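Local coordinates for protein malate synthase (Haloferax volcanii, PDB 3OYZ) that catalyses the magnesium-dependent Claisen condensation of acetyl-CoA with glyoxylate, giving malyl-CoA that is hydrolysed to malate and CoA in the glyoxylate cycle, at residues V405-P410 with R427-G432; E93-G98 with I127-K132; P18-G23 with A63-E68; D344-S349 with M396-L401; P78-P83 with R182-V187. All coordinates share one frame; numbering follows the deposited sequence.

Overall arrangement
The five contacts fall into two groups, the TIM barrel and the helical C-terminal region. Contacts 3 and 5 are buried in the barrel: contact 5 joins strands 80-81 and 183-188 through aromatic and carboxylate groups, and contact 3 ties a loop to helix 59-73 by a side-chain amide hydrogen bond and apolar packing. Contact 2, partly buried between outer helices, is mostly between charged side chains, with no hydrogen bond or salt bridge across it, yet its W130 packs on L183 and L186 of contact 5. Contacts 1 and 4 share helix 397-408 and rest on thioether, ring and aliphatic surfaces. Contact 1 is at the surface, contact 4 more enclosed, and R427 bridges them through salt bridges to D344 and D348.

Contact 1. Residues V405-P410 with R427-G432; sequences VYENRP and RAMEVG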
# COMPACT_ATOMS: atom_id res chain seq x y z
N VAL A 405 -22.98 4.43 -18.83
CA VAL A 405 -24.23 4.24 -18.14
C VAL A 405 -25.43 4.57 -19.06
O VAL A 405 -26.36 3.80 -19.17
CB VAL A 405 -24.32 5.15 -16.91
CG1 VAL A 405 -25.78 5.19 -16.45
CG2 VAL A 405 -23.45 4.63 -15.76
N TYR A 406 -25.38 5.71 -19.74
CA TYR A 406 -26.42 6.05 -20.70
C TYR A 406 -26.54 4.99 -21.80
O TYR A 406 -27.63 4.43 -21.99
CB TYR A 406 -26.16 7.46 -21.24
CG TYR A 406 -27.35 8.09 -21.95
CD1 TYR A 406 -28.34 8.76 -21.23
CD2 TYR A 406 -27.46 8.03 -23.34
CE1 TYR A 406 -29.43 9.32 -21.89
CE2 TYR A 406 -28.55 8.59 -24.01
CZ TYR A 406 -29.53 9.22 -23.28
OH TYR A 406 -30.61 9.77 -23.94
N GLU A 407 -25.45 4.67 -22.49
CA GLU A 407 -25.40 3.58 -23.48
C GLU A 407 -25.97 2.22 -23.05
O GLU A 407 -26.56 1.49 -23.85
CB GLU A 407 -23.95 3.40 -23.99
CG GLU A 407 -23.63 4.30 -25.19
CD GLU A 407 -22.14 4.55 -25.46
OE1 GLU A 407 -21.36 4.71 -24.50
OE2 GLU A 407 -21.75 4.62 -26.66
N ASN A 408 -25.80 1.85 -21.78
CA ASN A 408 -26.07 0.47 -21.40
C ASN A 408 -27.27 0.38 -20.48
O ASN A 408 -27.68 -0.73 -20.14
CB ASN A 408 -24.84 -0.15 -20.72
CG ASN A 408 -23.75 -0.47 -21.73
OD1 ASN A 408 -23.80 -1.49 -22.42
ND2 ASN A 408 -22.75 0.39 -21.80
N ARG A 409 -27.78 1.53 -20.02
CA ARG A 409 -28.89 1.52 -19.10
C ARG A 409 -30.11 2.30 -19.68
O ARG A 409 -30.51 3.31 -19.13
CB ARG A 409 -28.43 2.01 -17.72
CG ARG A 409 -27.47 1.06 -16.95
CD ARG A 409 -28.06 -0.34 -16.73
NE ARG A 409 -29.31 -0.39 -15.97
CZ ARG A 409 -29.38 -0.37 -14.65
NH1 ARG A 409 -28.27 -0.33 -13.94
NH2 ARG A 409 -30.54 -0.43 -14.01
N PRO A 410 -30.67 1.83 -20.82
CA PRO A 410 -31.86 2.56 -21.39
C PRO A 410 -32.99 2.81 -20.38
O PRO A 410 -33.62 3.87 -20.40
CB PRO A 410 -32.31 1.69 -22.57
CG PRO A 410 -31.66 0.33 -22.34
CD PRO A 410 -30.35 0.62 -21.59
N ARG A 427 -25.23 17.01 -24.65
CA ARG A 427 -23.87 17.55 -24.68
C ARG A 427 -22.78 16.56 -24.20
O ARG A 427 -21.74 16.46 -24.85
CB ARG A 427 -23.79 18.85 -23.88
CG ARG A 427 -22.59 19.69 -24.25
CD ARG A 427 -22.87 21.15 -23.96
NE ARG A 427 -22.18 21.69 -22.80
CZ ARG A 427 -20.92 22.11 -22.79
NH1 ARG A 427 -20.16 22.01 -23.88
NH2 ARG A 427 -20.41 22.63 -21.68
N ALA A 428 -23.04 15.88 -23.08
CA ALA A 428 -22.16 14.87 -22.45
C ALA A 428 -21.94 13.73 -23.42
O ALA A 428 -20.80 13.36 -23.70
CB ALA A 428 -22.79 14.30 -21.20
N MET A 429 -23.05 13.24 -23.97
CA MET A 429 -22.96 12.21 -24.99
C MET A 429 -22.14 12.58 -26.20
O MET A 429 -21.81 11.66 -26.93
CB MET A 429 -24.33 11.67 -25.41
CG MET A 429 -25.13 11.07 -24.29
SD MET A 429 -24.11 9.89 -23.35
CE MET A 429 -24.07 8.42 -24.35
N GLU A 430 -21.74 13.84 -26.38
CA GLU A 430 -20.91 14.23 -27.53
C GLU A 430 -19.40 14.16 -27.33
O GLU A 430 -18.68 13.93 -28.31
CB GLU A 430 -21.18 15.67 -27.98
CG GLU A 430 -22.63 16.04 -28.29
CD GLU A 430 -23.07 15.69 -29.70
OE1 GLU A 430 -22.72 14.58 -30.18
OE2 GLU A 430 -23.78 16.53 -30.30
N VAL A 431 -18.93 14.40 -26.12
CA VAL A 431 -17.50 14.54 -25.81
C VAL A 431 -16.65 13.37 -26.34
O VAL A 431 -17.14 12.25 -26.35
CB VAL A 431 -17.33 14.62 -24.28
CG1 VAL A 431 -15.87 14.72 -23.87
CG2 VAL A 431 -18.13 15.77 -23.74
N GLY A 432 -15.41 13.66 -26.76
CA GLY A 432 -14.38 12.68 -27.14
C GLY A 432 -14.76 11.55 -28.09
O GLY A 432 -15.11 11.76 -29.26
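A Met-aromatic contact between Y406 and M429 lies at the surface of the C-terminal helical region, where the last turn of helix 397-408 meets the chain leaving helix 422-428. The sulfur M429 SD lies 4.6 Å from the centroid of the Y406 ring, 44° off the ring normal, so it approaches obliquely. The closest touch is made by the methyl group, with M429 CE 3.6 Å from Y406 CD2, while M429 SD is 3.8 Å from Y406 CB. The thioether therefore lies against the root of the tyrosine and one ortho carbon, well away from the hydroxyl. Turns at chi2 (-49°) and chi3 (-78°) bend the methionine chain and bring its methyl against Y406 and near E407, whose CG is 4.2 Å from M429 CE. With an alanine at M429 the thioether is gone, which would probably leave a gap beside Y406 CD2 and E407 CG. The tyrosine ring also stacks with H413, and its hydroxyl makes a weak hydrogen bond to E417. M429 is the second residue of a type I turn from A428 to V431, and Q403 donates to the carbonyls of both turn ends. A methionine sulfur set obliquely beside an aromatic ring, as here, is a Met-aromatic contact, joining the ends of two helices that helix 413-420 separates in the chain.

Contact 2. Residues E93-G98 with I127-K132; sequences ETRYQG and IDDWKK
Helices 92-105 and 127-143 approach through one turn of each, their backbones closest at R95 and K132, whose CA atoms are 8.7 Å apart. R95 spans most of the gap to D129 and K132. Its chain runs extended to CD and then bends at chi3 (-67°), which turns the guanidinium aside: the nearest approach to the aspartate is by the methylene, R95 CD to D129 OD1 at 3.9 Å. R95 NH1 is 4.4 Å from D129 OD1, which lies well out of the guanidinium plane, and the two flat groups are turned 77° against each other. The attraction is therefore one of charge, without an N-H directed at the oxygen. K132, extended beyond CG, brings its ammonium over one face of the guanidinium, offset toward its rim, with K132 NZ 4.1 Å from R95 NH2; the nearby carboxylate probably tempers this like-charge repulsion. Firmer bonds lie elsewhere: R95 NH1 to the carbonyl of H88 and D129 OD2 to the backbone N of G125, each just before its own helix, and D129 OD2 to the indole of W87, which ties helix 127-143 to the loop before helix 92-105. W130 packs against strand 152-157 and helix 169-174.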
# COMPACT_ATOMS: atom_id res chain seq x y z
N GLU A 93 3.90 3.72 -32.93
CA GLU A 93 4.24 4.96 -33.72
C GLU A 93 4.88 5.94 -32.78
O GLU A 93 5.91 6.54 -33.11
CB GLU A 93 2.97 5.68 -34.26
CG GLU A 93 2.29 4.87 -35.35
CD GLU A 93 1.24 3.86 -34.84
OE1 GLU A 93 1.19 3.50 -33.61
OE2 GLU A 93 0.45 3.48 -35.75
N THR A 94 4.31 6.06 -31.57
CA THR A 94 4.89 6.94 -30.56
C THR A 94 6.24 6.48 -30.08
O THR A 94 7.15 7.32 -29.94
CB THR A 94 3.96 7.14 -29.39
OG1 THR A 94 2.64 7.44 -29.87
CG2 THR A 94 4.39 8.18 -28.35
N ARG A 95 6.45 5.17 -29.88
CA ARG A 95 7.78 4.69 -29.49
C ARG A 95 8.78 5.07 -30.57
O ARG A 95 9.93 5.41 -30.31
CB ARG A 95 7.73 3.12 -29.39
CG ARG A 95 6.88 2.79 -28.12
CD ARG A 95 7.03 1.31 -27.69
NE ARG A 95 6.47 0.36 -28.65
CZ ARG A 95 5.23 -0.13 -28.66
NH1 ARG A 95 4.29 0.33 -27.83
NH2 ARG A 95 4.94 -1.09 -29.53
N TYR A 96 8.40 4.82 -31.81
CA TYR A 96 9.34 5.06 -32.92
C TYR A 96 9.69 6.56 -33.01
O TYR A 96 10.84 6.91 -33.15
CB TYR A 96 8.76 4.52 -34.25
CG TYR A 96 9.69 4.64 -35.44
CD1 TYR A 96 11.03 4.26 -35.35
CD2 TYR A 96 9.25 5.15 -36.66
CE1 TYR A 96 11.91 4.32 -36.41
CE2 TYR A 96 10.16 5.28 -37.73
CZ TYR A 96 11.46 4.84 -37.61
OH TYR A 96 12.44 4.92 -38.61
N GLN A 97 8.70 7.42 -32.85
CA GLN A 97 8.92 8.87 -32.84
C GLN A 97 9.90 9.27 -31.74
O GLN A 97 10.85 10.03 -32.00
CB GLN A 97 7.54 9.53 -32.79
CG GLN A 97 7.66 11.08 -32.72
CD GLN A 97 8.21 11.66 -34.02
OE1 GLN A 97 7.39 12.02 -34.87
NE2 GLN A 97 9.55 11.69 -34.22
N GLY A 98 9.81 8.66 -30.54
CA GLY A 98 10.68 9.09 -29.44
C GLY A 98 12.05 8.58 -29.71
O GLY A 98 13.03 9.29 -29.51
N ILE A 127 7.58 -4.73 -17.62
CA ILE A 127 9.03 -4.69 -17.82
C ILE A 127 9.44 -4.98 -19.27
O ILE A 127 10.46 -4.45 -19.75
CB ILE A 127 9.68 -5.66 -16.79
CG1 ILE A 127 11.20 -5.36 -16.74
CG2 ILE A 127 9.41 -7.15 -17.20
CD1 ILE A 127 11.38 -4.03 -15.92
N ASP A 128 8.64 -5.70 -20.05
CA ASP A 128 9.09 -5.97 -21.42
C ASP A 128 8.98 -4.67 -22.27
O ASP A 128 9.81 -4.49 -23.16
CB ASP A 128 8.28 -7.11 -22.08
CG ASP A 128 8.81 -8.47 -21.60
OD1 ASP A 128 9.81 -8.55 -20.82
OD2 ASP A 128 8.30 -9.50 -22.02
N ASP A 129 8.07 -3.77 -21.94
CA ASP A 129 8.03 -2.42 -22.61
C ASP A 129 9.25 -1.59 -22.16
O ASP A 129 9.85 -0.84 -22.97
CB ASP A 129 6.80 -1.62 -22.18
CG ASP A 129 6.68 -0.24 -22.90
OD1 ASP A 129 6.71 -0.23 -24.17
OD2 ASP A 129 6.69 0.79 -22.18
N TRP A 130 9.67 -1.67 -20.90
CA TRP A 130 10.92 -0.99 -20.51
C TRP A 130 12.13 -1.53 -21.25
O TRP A 130 13.06 -0.77 -21.58
CB TRP A 130 11.27 -1.07 -18.99
CG TRP A 130 10.20 -0.59 -18.03
CD1 TRP A 130 8.84 -0.61 -18.17
CD2 TRP A 130 10.46 -0.17 -16.68
NE1 TRP A 130 8.23 -0.21 -17.01
CE2 TRP A 130 9.20 0.03 -16.06
CE3 TRP A 130 11.64 -0.00 -15.94
CZ2 TRP A 130 9.06 0.47 -14.73
CZ3 TRP A 130 11.51 0.41 -14.58
CH2 TRP A 130 10.23 0.67 -14.01
N LYS A 131 12.16 -2.82 -21.57
CA LYS A 131 13.31 -3.37 -22.28
C LYS A 131 13.22 -2.76 -23.71
O LYS A 131 14.24 -2.67 -24.37
CB LYS A 131 13.13 -4.90 -22.41
CG LYS A 131 13.35 -5.53 -20.99
CD LYS A 131 13.14 -7.09 -21.04
CE LYS A 131 13.23 -7.65 -19.58
NZ LYS A 131 12.60 -9.01 -19.69
N LYS A 132 12.04 -2.50 -24.24
CA LYS A 132 12.03 -1.91 -25.66
C LYS A 132 12.69 -0.51 -25.64
O LYS A 132 13.43 -0.19 -26.55
CB LYS A 132 10.58 -1.68 -26.10
CG LYS A 132 9.86 -3.03 -26.36
CD LYS A 132 8.37 -2.80 -26.59
CE LYS A 132 7.71 -4.19 -26.79
NZ LYS A 132 6.22 -4.03 -27.00

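Contact 3. Residues P18-G23 with A63-E68; sequences PTAVEG and AENIVE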
# COMPACT_ATOMS: atom_id res chain seq x y z
N PRO A 18 8.63 23.51 -21.39
CA PRO A 18 8.17 23.21 -22.76
C PRO A 18 9.29 23.48 -23.77
O PRO A 18 10.10 24.39 -23.57
CB PRO A 18 6.99 24.16 -22.96
CG PRO A 18 6.55 24.49 -21.58
CD PRO A 18 7.78 24.50 -20.71
N THR A 19 9.43 22.69 -24.83
CA THR A 19 10.60 22.83 -25.68
C THR A 19 10.30 23.78 -26.87
O THR A 19 11.23 24.25 -27.52
CB THR A 19 10.97 21.47 -26.26
OG1 THR A 19 9.78 21.06 -26.94
CG2 THR A 19 11.22 20.48 -25.12
N ALA A 20 9.04 24.02 -27.15
CA ALA A 20 8.60 24.82 -28.29
C ALA A 20 7.19 25.36 -28.09
O ALA A 20 6.22 24.61 -28.12
CB ALA A 20 8.68 24.02 -29.59
N VAL A 21 7.04 26.68 -27.89
CA VAL A 21 5.72 27.26 -27.64
C VAL A 21 5.30 28.11 -28.85
O VAL A 21 6.13 28.77 -29.46
CB VAL A 21 5.73 28.09 -26.34
CG1 VAL A 21 4.35 28.66 -26.01
CG2 VAL A 21 6.20 27.22 -25.19
N GLU A 22 4.02 28.05 -29.22
CA GLU A 22 3.57 28.77 -30.41
C GLU A 22 3.05 30.18 -30.08
O GLU A 22 2.84 30.52 -28.91
CB GLU A 22 2.54 27.94 -31.20
CG GLU A 22 2.30 28.44 -32.64
CD GLU A 22 1.74 27.37 -33.58
OE1 GLU A 22 0.74 26.69 -33.24
OE2 GLU A 22 2.31 27.22 -34.68
N GLY A 23 2.85 31.00 -31.11
CA GLY A 23 2.44 32.39 -30.93
C GLY A 23 3.69 33.13 -31.37
O GLY A 23 3.72 33.70 -32.46
N ALA A 63 12.17 19.37 -30.80
CA ALA A 63 13.40 18.61 -30.68
C ALA A 63 14.61 19.32 -31.28
O ALA A 63 15.76 19.09 -30.86
CB ALA A 63 13.22 17.25 -31.38
N GLU A 64 14.35 20.10 -32.33
CA GLU A 64 15.40 21.05 -32.83
C GLU A 64 15.79 22.07 -31.77
O GLU A 64 16.98 22.23 -31.48
CB GLU A 64 15.02 21.71 -34.17
CG GLU A 64 15.22 20.67 -35.27
CD GLU A 64 14.33 20.94 -36.49
OE1 GLU A 64 13.53 21.92 -36.45
OE2 GLU A 64 14.41 20.17 -37.47
N ASN A 65 14.78 22.61 -31.08
CA ASN A 65 15.05 23.59 -30.03
C ASN A 65 15.91 22.99 -28.96
O ASN A 65 16.85 23.64 -28.47
CB ASN A 65 13.76 24.16 -29.42
CG ASN A 65 13.10 25.11 -30.36
OD1 ASN A 65 13.70 25.39 -31.38
ND2 ASN A 65 11.84 25.49 -30.14
N ILE A 66 15.59 21.73 -28.60
CA ILE A 66 16.44 21.04 -27.65
C ILE A 66 17.88 20.96 -28.09
O ILE A 66 18.81 21.18 -27.31
CB ILE A 66 15.92 19.52 -27.39
CG1 ILE A 66 14.67 19.58 -26.53
CG2 ILE A 66 17.02 18.75 -26.67
CD1 ILE A 66 13.78 18.21 -26.52
N VAL A 67 18.11 20.54 -29.32
CA VAL A 67 19.51 20.49 -29.78
C VAL A 67 20.19 21.88 -29.74
O VAL A 67 21.32 22.04 -29.25
CB VAL A 67 19.67 19.94 -31.21
CG1 VAL A 67 21.14 20.11 -31.70
CG2 VAL A 67 19.29 18.49 -31.30
N GLU A 68 19.48 22.88 -30.22
CA GLU A 68 20.01 24.27 -30.30
C GLU A 68 20.34 24.88 -28.93
O GLU A 68 21.49 25.31 -28.72
CB GLU A 68 18.95 25.11 -31.03
CG GLU A 68 19.41 26.45 -31.63
CD GLU A 68 18.24 27.40 -31.86
OE1 GLU A 68 17.16 27.04 -32.37
OE2 GLU A 68 18.40 28.58 -31.49
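T19 and A20 face helix 59-73 in the loop after strand 13-18, next to P18, which touches bound acetyl-CoA. T19 contributes two unlike surfaces. Its methyl packs on the end of I66, with T19 CG2 3.7 Å from I66 CD1, because chi1 (57°) sets CG2 beside the backbone N while OG1 is held by N50. Its carbonyl accepts the side-chain amide of N65: N65 ND2 to T19 O is 3.0 Å, with an N-H...O angle of 154°. The oxygen is met on a lone pair in the carbonyl plane and lies within 1° of the amide plane of N65, so the bond is well directed at both ends. At A20 the methyl CB then rests 3.5 Å from N65 ND2. The same nitrogen also donates to S27, which completes its bonding. N65 ND2 and the T19 carbonyl oxygen are thus paired, and the amide, gripped at two points, is likely to be fixed in rotation; the loop next to the acetyl-CoA pocket is held to the helix by a directed bond supplemented by aliphatic packing.

Contact 4. Residues D344-S349 with M396-L401; sequences DDIVDS and MTPISL
This is plain aliphatic helix-helix packing in the C-terminal region, where helix 343-358 meets the beginning of helix 397-408 beyond the barrel. I346 makes the close contacts from its side and uses its two branches separately. I346 CG2 sits 4.0 Å from I399 CG1 and 4.1 Å from I399 CD1, and the two isoleucines run antiparallel alongside one another. The longer branch ends at the proline, with I346 CD1 4.2 Å from P398 CG, the two side chains meeting at a slant. With chi1 at -73°, CG2 of I346 lies anti to the backbone N and CG1 beside it, a split that lets one residue touch two partners a single position apart on the other helix. The backbones come nearest at I346 and M396, where the CA atoms are 7.7 Å apart. Within helix 343-358, S349 OG donates to D345 O at 3.2 Å from above the carbonyl plane, an oxygen already bonded by S349 N. Beyond this contact, S400 and L401 pack on F10 of a second subunit. No hydrogen bond or charge pair crosses between 344-349 and 396-401, so the contact depends on close fit between aliphatic groups, while D344 and D348 form salt bridges with R427 of helix 422-428.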
# COMPACT_ATOMS: atom_id res chain seq x y z
N ASP A 344 -21.60 19.95 -16.62
CA ASP A 344 -21.32 21.09 -17.50
C ASP A 344 -19.98 21.78 -17.32
O ASP A 344 -19.29 22.08 -18.29
CB ASP A 344 -22.42 22.14 -17.36
CG ASP A 344 -23.41 22.08 -18.49
OD1 ASP A 344 -22.97 21.97 -19.66
OD2 ASP A 344 -24.62 22.14 -18.19
N ASP A 345 -19.61 22.05 -16.07
CA ASP A 345 -18.30 22.61 -15.77
C ASP A 345 -17.13 21.78 -16.34
O ASP A 345 -16.21 22.32 -16.97
CB ASP A 345 -18.15 22.77 -14.26
CG ASP A 345 -19.02 23.87 -13.70
OD1 ASP A 345 -19.04 24.97 -14.29
OD2 ASP A 345 -19.67 23.62 -12.65
N ILE A 346 -17.20 20.47 -16.12
CA ILE A 346 -16.18 19.53 -16.61
C ILE A 346 -15.94 19.61 -18.13
O ILE A 346 -14.80 19.83 -18.59
CB ILE A 346 -16.45 18.06 -16.17
CG1 ILE A 346 -16.15 17.90 -14.68
CG2 ILE A 346 -15.58 17.13 -16.99
CD1 ILE A 346 -17.10 16.98 -13.98
N VAL A 347 -17.01 19.47 -18.90
CA VAL A 347 -16.91 19.71 -20.34
C VAL A 347 -16.30 21.08 -20.71
O VAL A 347 -15.49 21.17 -21.64
CB VAL A 347 -18.32 19.64 -20.95
CG1 VAL A 347 -18.23 19.77 -22.47
CG2 VAL A 347 -19.07 18.38 -20.45
N ASP A 348 -16.66 22.13 -19.98
CA ASP A 348 -16.12 23.46 -20.23
C ASP A 348 -14.59 23.48 -20.07
O ASP A 348 -13.87 23.99 -20.95
CB ASP A 348 -16.73 24.51 -19.26
CG ASP A 348 -18.17 24.93 -19.61
OD1 ASP A 348 -18.66 24.58 -20.70
OD2 ASP A 348 -18.84 25.60 -18.77
N SER A 349 -14.09 22.95 -18.94
CA SER A 349 -12.64 22.93 -18.72
C SER A 349 -11.91 22.20 -19.84
O SER A 349 -10.83 22.61 -20.25
CB SER A 349 -12.28 22.30 -17.39
OG SER A 349 -13.07 22.89 -16.38
N MET A 396 -11.81 13.46 -17.91
CA MET A 396 -12.88 12.87 -18.72
C MET A 396 -13.56 11.70 -18.00
O MET A 396 -14.65 11.29 -18.39
CB MET A 396 -12.26 12.37 -20.02
CG MET A 396 -13.31 12.06 -21.08
SD MET A 396 -12.46 11.74 -22.63
CE MET A 396 -10.91 12.64 -22.45
N THR A 397 -12.94 11.13 -16.97
CA THR A 397 -13.55 9.93 -16.34
C THR A 397 -15.00 10.03 -15.91
O THR A 397 -15.78 9.15 -16.25
CB THR A 397 -12.66 9.37 -15.20
OG1 THR A 397 -11.44 9.02 -15.84
CG2 THR A 397 -13.28 8.15 -14.53
N PRO A 398 -15.40 11.09 -15.18
CA PRO A 398 -16.81 11.18 -14.81
C PRO A 398 -17.75 11.24 -16.02
O PRO A 398 -18.84 10.67 -15.96
CB PRO A 398 -16.90 12.42 -13.93
CG PRO A 398 -15.57 13.08 -13.96
CD PRO A 398 -14.56 12.16 -14.61
N ILE A 399 -17.28 11.79 -17.15
CA ILE A 399 -18.01 11.77 -18.41
C ILE A 399 -18.06 10.38 -19.08
O ILE A 399 -19.13 9.97 -19.52
CB ILE A 399 -17.41 12.74 -19.47
CG1 ILE A 399 -17.36 14.17 -18.93
CG2 ILE A 399 -18.18 12.65 -20.81
CD1 ILE A 399 -18.53 14.54 -18.04
N SER A 400 -16.91 9.69 -19.18
CA SER A 400 -16.87 8.33 -19.72
C SER A 400 -17.76 7.39 -18.94
O SER A 400 -18.40 6.54 -19.52
CB SER A 400 -15.45 7.75 -19.74
OG SER A 400 -14.63 8.67 -20.43
N LEU A 401 -17.85 7.56 -17.62
CA LEU A 401 -18.74 6.77 -16.84
C LEU A 401 -20.19 7.13 -17.19
O LEU A 401 -21.01 6.24 -17.33
CB LEU A 401 -18.49 7.00 -15.36
CG LEU A 401 -19.69 6.52 -14.58
CD1 LEU A 401 -19.67 5.07 -14.35
CD2 LEU A 401 -19.81 7.19 -13.25

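Contact 5. Residues P78-P83 with R182-V187; sequences PGEIHP and RLFLLV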
# COMPACT_ATOMS: atom_id res chain seq x y z
N PRO A 78 24.15 24.16 -14.27
CA PRO A 78 24.86 23.42 -13.23
C PRO A 78 24.23 22.07 -12.77
O PRO A 78 24.91 21.38 -12.03
CB PRO A 78 24.75 24.33 -12.00
CG PRO A 78 23.42 24.96 -12.17
CD PRO A 78 23.27 25.20 -13.69
N GLY A 79 22.94 21.83 -13.03
CA GLY A 79 22.31 20.53 -12.72
C GLY A 79 22.50 19.50 -13.83
O GLY A 79 23.42 19.64 -14.63
N GLU A 80 21.68 18.45 -13.93
CA GLU A 80 21.91 17.45 -15.01
C GLU A 80 20.81 17.65 -15.98
O GLU A 80 19.69 17.90 -15.55
CB GLU A 80 21.83 16.01 -14.44
CG GLU A 80 23.07 15.58 -13.61
CD GLU A 80 23.03 14.07 -13.23
OE1 GLU A 80 22.14 13.36 -13.76
OE2 GLU A 80 23.90 13.56 -12.47
N ILE A 81 21.06 17.43 -17.27
CA ILE A 81 20.05 17.59 -18.27
C ILE A 81 19.57 16.19 -18.84
O ILE A 81 20.34 15.39 -19.36
CB ILE A 81 20.54 18.49 -19.43
CG1 ILE A 81 21.19 19.82 -18.91
CG2 ILE A 81 19.42 18.76 -20.47
CD1 ILE A 81 21.56 20.81 -20.12
N HIS A 82 18.27 15.97 -18.79
CA HIS A 82 17.67 14.68 -19.21
C HIS A 82 16.40 15.05 -19.90
O HIS A 82 15.37 15.11 -19.25
CB HIS A 82 17.31 13.91 -17.90
CG HIS A 82 18.48 13.44 -17.10
ND1 HIS A 82 18.96 12.14 -17.15
CD2 HIS A 82 19.18 14.05 -16.11
CE1 HIS A 82 19.96 12.01 -16.30
NE2 HIS A 82 20.09 13.14 -15.62
N PRO A 83 16.36 15.25 -21.24
CA PRO A 83 15.11 15.62 -21.88
C PRO A 83 14.02 14.51 -21.94
O PRO A 83 14.39 13.32 -22.02
CB PRO A 83 15.55 15.87 -23.34
CG PRO A 83 16.94 16.22 -23.30
CD PRO A 83 17.49 15.31 -22.18
N ARG A 182 21.29 1.09 -16.86
CA ARG A 182 21.23 2.57 -17.11
C ARG A 182 20.09 3.33 -16.40
O ARG A 182 20.04 4.58 -16.39
CB ARG A 182 21.11 2.80 -18.65
CG ARG A 182 19.69 2.43 -19.25
CD ARG A 182 19.38 2.62 -20.74
NE ARG A 182 20.24 1.84 -21.64
CZ ARG A 182 21.35 2.26 -22.24
NH1 ARG A 182 21.84 3.45 -21.96
NH2 ARG A 182 21.99 1.48 -23.09
N LEU A 183 19.15 2.58 -15.79
CA LEU A 183 18.06 3.19 -15.08
C LEU A 183 18.54 4.11 -13.96
O LEU A 183 19.42 3.73 -13.19
CB LEU A 183 17.10 2.18 -14.39
CG LEU A 183 16.19 1.53 -15.46
CD1 LEU A 183 15.47 0.23 -14.85
CD2 LEU A 183 15.02 2.54 -15.78
N PHE A 184 17.89 5.27 -13.89
CA PHE A 184 18.30 6.36 -12.98
C PHE A 184 17.10 6.74 -12.13
O PHE A 184 17.05 6.35 -10.98
CB PHE A 184 18.89 7.55 -13.77
CG PHE A 184 19.27 8.73 -12.89
CD1 PHE A 184 19.72 8.53 -11.59
CD2 PHE A 184 19.14 10.05 -13.37
CE1 PHE A 184 20.03 9.60 -10.70
CE2 PHE A 184 19.44 11.14 -12.50
CZ PHE A 184 19.88 10.92 -11.20
N LEU A 185 16.13 7.48 -12.65
CA LEU A 185 15.06 7.90 -11.75
C LEU A 185 13.78 7.11 -12.09
O LEU A 185 13.47 6.80 -13.28
CB LEU A 185 14.66 9.39 -11.97
CG LEU A 185 15.87 10.35 -11.91
CD1 LEU A 185 15.40 11.74 -12.32
CD2 LEU A 185 16.24 10.43 -10.43
N LEU A 186 13.03 6.86 -11.02
CA LEU A 186 11.68 6.32 -11.18
C LEU A 186 10.81 7.44 -10.69
O LEU A 186 10.85 7.81 -9.50
CB LEU A 186 11.48 5.11 -10.24
CG LEU A 186 12.53 4.00 -10.46
CD1 LEU A 186 12.22 2.85 -9.38
CD2 LEU A 186 12.52 3.58 -11.96
N VAL A 187 9.98 7.96 -11.60
CA VAL A 187 9.32 9.22 -11.26
C VAL A 187 7.83 9.03 -11.34
O VAL A 187 7.38 8.61 -12.36
CB VAL A 187 9.68 10.36 -12.28
CG1 VAL A 187 9.08 11.69 -11.88
CG2 VAL A 187 11.19 10.48 -12.43
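The F184 ring lies against a hydrogen-bonded pair formed by H82 and E80. The imidazole and phenyl planes make 32° with centroids 5.4 Å apart, an oblique meeting in which H82 CE1 comes 3.6 Å from F184 CD2. The carboxylate of E80 is likewise inclined to the phenyl ring, and E80 OE1 is 3.7 Å from F184 CE2. F184 owes this position to chi1 of 177°: CG points anti to the backbone N, which places the ring beside both partners. Between them H82 NE2 donates to E80 OE1 at 2.8 Å and 167°. That bond is nearly straight, has OE1 in the imidazole plane and uses the anti lone pair of the carboxylate, so it is likely to limit the rotation of both side chains. A leucine in place of H82 would probably leave E80 OE1 without its donor in this buried site and leave the carboxylate freer to turn. F184 also has L185 CG 3.6 Å above one face of its ring, which meets that of H6 as well. Strands 80-81 and 183-188 are not neighbours in the parallel sheet; these side chains join them across the barrel interior, while E80 and H82 pair by backbone with W46 of strand 45-49 and F184 packs on strand 152-157.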